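PDB 7C4D: putative esterase from Uncultured bacterium, which probably hydrolyses carboxylic ester bonds, as an alpha/beta-hydrolase-fold esterase from a marine microorganism. Local coordinates for residues G31-G36 with K137-A142. Residues are numbered along the deposited sequence; the frame is centred on the assembly and turned at random.
Sequences GLYGSG and KKIIAA. With SO4 (sulfate ion), chain E; ACT (acetate ion), chain D.
Tyr33 reaches from the loop 31-36 to the helix segment 137-142, where it meets Ile139 and Ile140. The ring itself packs on Ile139. The CG2 methyl of Ile139 comes obliquely onto the ring, 3.4 Å from CE2 of Tyr33 and nearly as close to CZ. In Ile139 chi1 of -67° sets CG1 beside the backbone N and leaves CG2 anti to it, turned to the Tyr33 ring. Further out, OH of Tyr33 makes a van der Waals contact with the CG1 methylene of Ile140 at 3.3 Å, and the two side chains cross at about a right angle. This hydroxyl is buried and has no polar partner in the model. On the ring, Leu32 CG sits over one face, offset toward the rim.

The loop follows strand 25-29 of the alpha/beta hydrolase sheet, and helix 131-144 comes after strand 113-119. Gly31 to Gly34 form a type II beta turn, closed by Gly34 N to Gly31 O at 3.0 Å. In this family the loop here usually carries an oxyanion-hole amide. Consistent with that, Leu32 N and the amide of Met97, the residue after the presumed nucleophile Ser96, both donate to one acetate ion. Leu32 N reaches OXT of the acetate over 2.7 Å, nearly straight at 169°. Gly31 N donates to a sulfate ion. Both ions probably come from the crystallisation liquor.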
ATOM      1  N   GLY A  31       1.493   0.808  -0.131  1.00 35.51           N
ATOM      2  CA  GLY A  31       0.703   2.011   0.089  1.00 42.51           C
ATOM      3  C   GLY A  31       1.157   3.222  -0.756  1.00 50.71           C
ATOM      4  O   GLY A  31       2.036   3.113  -1.623  1.00 42.37           O
ATOM      5  N   LEU A  32       0.541   4.403  -0.526  1.00 44.49           N
ATOM      6  CA  LEU A  32       0.814   5.582  -1.349  1.00 45.36           C
ATOM      7  C   LEU A  32       2.310   5.962  -1.310  1.00 44.21           C
ATOM      8  O   LEU A  32       2.943   5.971  -0.258  1.00 43.47           O
ATOM      9  CB  LEU A  32      -0.075   6.724  -0.837  1.00 46.77           C
ATOM     10  CG  LEU A  32      -0.255   7.941  -1.745  1.00 49.74           C
ATOM     11  CD1 LEU A  32      -0.902   7.577  -3.062  1.00 47.11           C
ATOM     12  CD2 LEU A  32      -1.113   8.984  -1.038  1.00 55.72           C
ATOM     13  N   TYR A  33       2.887   6.297  -2.476  1.00 46.91           N
ATOM     14  CA  TYR A  33       4.305   6.639  -2.593  1.00 50.67           C
ATOM     15  C   TYR A  33       5.246   5.428  -2.462  1.00 52.83           C
ATOM     16  O   TYR A  33       6.471   5.625  -2.467  1.00 48.05           O
ATOM     17  CB  TYR A  33       4.750   7.767  -1.646  1.00 47.21           C
ATOM     18  CG  TYR A  33       3.821   8.951  -1.644  1.00 54.48           C
ATOM     19  CD1 TYR A  33       3.672   9.717  -2.787  1.00 56.83           C
ATOM     20  CD2 TYR A  33       3.112   9.321  -0.509  1.00 54.12           C
ATOM     21  CE1 TYR A  33       2.806  10.793  -2.826  1.00 65.21           C
ATOM     22  CE2 TYR A  33       2.240  10.405  -0.533  1.00 60.50           C
ATOM     23  CZ  TYR A  33       2.079  11.133  -1.701  1.00 66.71           C
ATOM     24  OH  TYR A  33       1.238  12.204  -1.778  1.00 75.30           O
ATOM     25  N   GLY A  34       4.711   4.198  -2.286  1.00 52.12           N
ATOM     26  CA  GLY A  34       5.568   3.012  -2.180  1.00 44.14           C
ATOM     27  C   GLY A  34       5.667   2.283  -3.513  1.00 47.64           C
ATOM     28  O   GLY A  34       5.117   2.747  -4.510  1.00 49.34           O
ATOM     29  N   SER A  35       6.367   1.140  -3.532  1.00 41.58           N
ATOM     30  CA  SER A  35       6.320   0.207  -4.649  1.00 44.27           C
ATOM     31  C   SER A  35       6.611  -1.203  -4.129  1.00 42.72           C
ATOM     32  O   SER A  35       6.741  -1.404  -2.927  1.00 41.48           O
ATOM     33  CB  SER A  35       7.286   0.581  -5.742  1.00 45.63           C
ATOM     34  OG  SER A  35       8.606   0.405  -5.281  1.00 44.65           O
ATOM     35  N   GLY A  36       6.651  -2.173  -5.046  1.00 43.44           N
ATOM     36  CA  GLY A  36       7.000  -3.531  -4.688  1.00 43.82           C
ATOM     37  C   GLY A  36       8.392  -3.604  -4.063  1.00 45.23           C
ATOM     38  O   GLY A  36       8.593  -4.386  -3.133  1.00 45.77           O
ATOM     39  N   LYS A 137      -1.381  15.597   3.358  1.00 71.68           N
ATOM     40  CA  LYS A 137      -1.459  16.978   2.891  1.00 68.54           C
ATOM     41  C   LYS A 137      -0.064  17.603   2.852  1.00 63.62           C
ATOM     42  O   LYS A 137       0.319  18.216   1.859  1.00 76.18           O
ATOM     43  CB  LYS A 137      -2.431  17.789   3.754  1.00 65.93           C
ATOM     44  CG  LYS A 137      -3.907  17.498   3.538  1.00 66.16           C
ATOM     45  CD  LYS A 137      -4.328  17.564   2.086  1.00 81.33           C
ATOM     46  CE  LYS A 137      -5.591  18.378   1.892  1.00 90.00           C
ATOM     47  NZ  LYS A 137      -6.468  18.290   3.086  1.00 87.54           N
ATOM     48  N   LYS A 138       0.698  17.424   3.929  1.00 61.51           N
ATOM     49  CA  LYS A 138       2.093  17.842   3.989  1.00 66.17           C
ATOM     50  C   LYS A 138       2.927  17.240   2.852  1.00 74.57           C
ATOM     51  O   LYS A 138       3.478  17.987   2.054  1.00 65.96           O
ATOM     52  CB  LYS A 138       2.668  17.532   5.370  1.00 68.72           C
ATOM     53  CG  LYS A 138       2.047  18.328   6.512  1.00 87.06           C
ATOM     54  CD  LYS A 138       2.479  17.842   7.880  1.00105.31           C
ATOM     55  CE  LYS A 138       3.987  17.795   8.044  1.00114.38           C
ATOM     56  NZ  LYS A 138       4.416  16.615   8.832  1.00125.23           N
ATOM     57  N   ILE A 139       2.979  15.897   2.747  1.00 71.06           N
ATOM     58  CA  ILE A 139       3.771  15.189   1.748  1.00 60.38           C
ATOM     59  C   ILE A 139       3.479  15.720   0.344  1.00 61.19           C
ATOM     60  O   ILE A 139       4.401  15.907  -0.447  1.00 63.64           O
ATOM     61  CB  ILE A 139       3.552  13.651   1.818  1.00 66.44           C
ATOM     62  CG1 ILE A 139       4.085  13.035   3.118  1.00 65.68           C
ATOM     63  CG2 ILE A 139       4.150  12.966   0.586  1.00 57.66           C
ATOM     64  CD1 ILE A 139       3.318  11.817   3.634  1.00 64.86           C
ATOM     65  N   ILE A 140       2.198  15.905   0.004  1.00 66.35           N
ATOM     66  CA  ILE A 140       1.844  16.360  -1.338  1.00 78.49           C
ATOM     67  C   ILE A 140       2.498  17.718  -1.608  1.00 79.61           C
ATOM     68  O   ILE A 140       3.157  17.911  -2.625  1.00 83.35           O
ATOM     69  CB  ILE A 140       0.318  16.430  -1.542  1.00 74.38           C
ATOM     70  CG1 ILE A 140      -0.327  15.043  -1.463  1.00 80.88           C
ATOM     71  CG2 ILE A 140      -0.005  17.117  -2.861  1.00 80.00           C
ATOM     72  CD1 ILE A 140      -1.848  15.038  -1.554  1.00 74.60           C
ATOM     73  N   ALA A 141       2.302  18.644  -0.668  1.00 77.25           N
ATOM     74  CA  ALA A 141       2.825  19.996  -0.748  1.00 83.18           C
ATOM     75  C   ALA A 141       4.327  19.942  -1.010  1.00 78.72           C
ATOM     76  O   ALA A 141       4.804  20.578  -1.945  1.00 79.08           O
ATOM     77  CB  ALA A 141       2.491  20.747   0.522  1.00 77.43           C
ATOM     78  N   ALA A 142       5.041  19.144  -0.204  1.00 77.13           N
ATOM     79  CA  ALA A 142       6.472  18.918  -0.339  1.00 79.54           C
ATOM     80  C   ALA A 142       6.845  18.530  -1.769  1.00 80.87           C
ATOM     81  O   ALA A 142       7.730  19.140  -2.362  1.00 80.96           O
ATOM     82  CB  ALA A 142       6.911  17.869   0.651  1.00 89.64           C
TER
HETATM   83  S   SO4 E 404       5.187   0.632   1.247  1.00 62.81           S
HETATM   84  O1  SO4 E 404       5.830   0.625  -0.041  1.00 53.70           O
HETATM   85  O2  SO4 E 404       4.547   1.917   1.429  1.00 68.61           O
HETATM   86  O3  SO4 E 404       4.171  -0.400   1.310  1.00 56.42           O
HETATM   87  O4  SO4 E 404       6.156   0.417   2.282  1.00 68.66           O
HETATM   88  C   ACT D 403      -0.976   5.409   2.488  1.00 64.34           C
HETATM   89  O   ACT D 403      -0.081   5.553   3.353  1.00 56.26           O
HETATM   90  OXT ACT D 403      -0.997   4.458   1.681  1.00 56.54           O
HETATM   91  CH3 ACT D 403      -2.141   6.425   2.391  1.00 67.92           C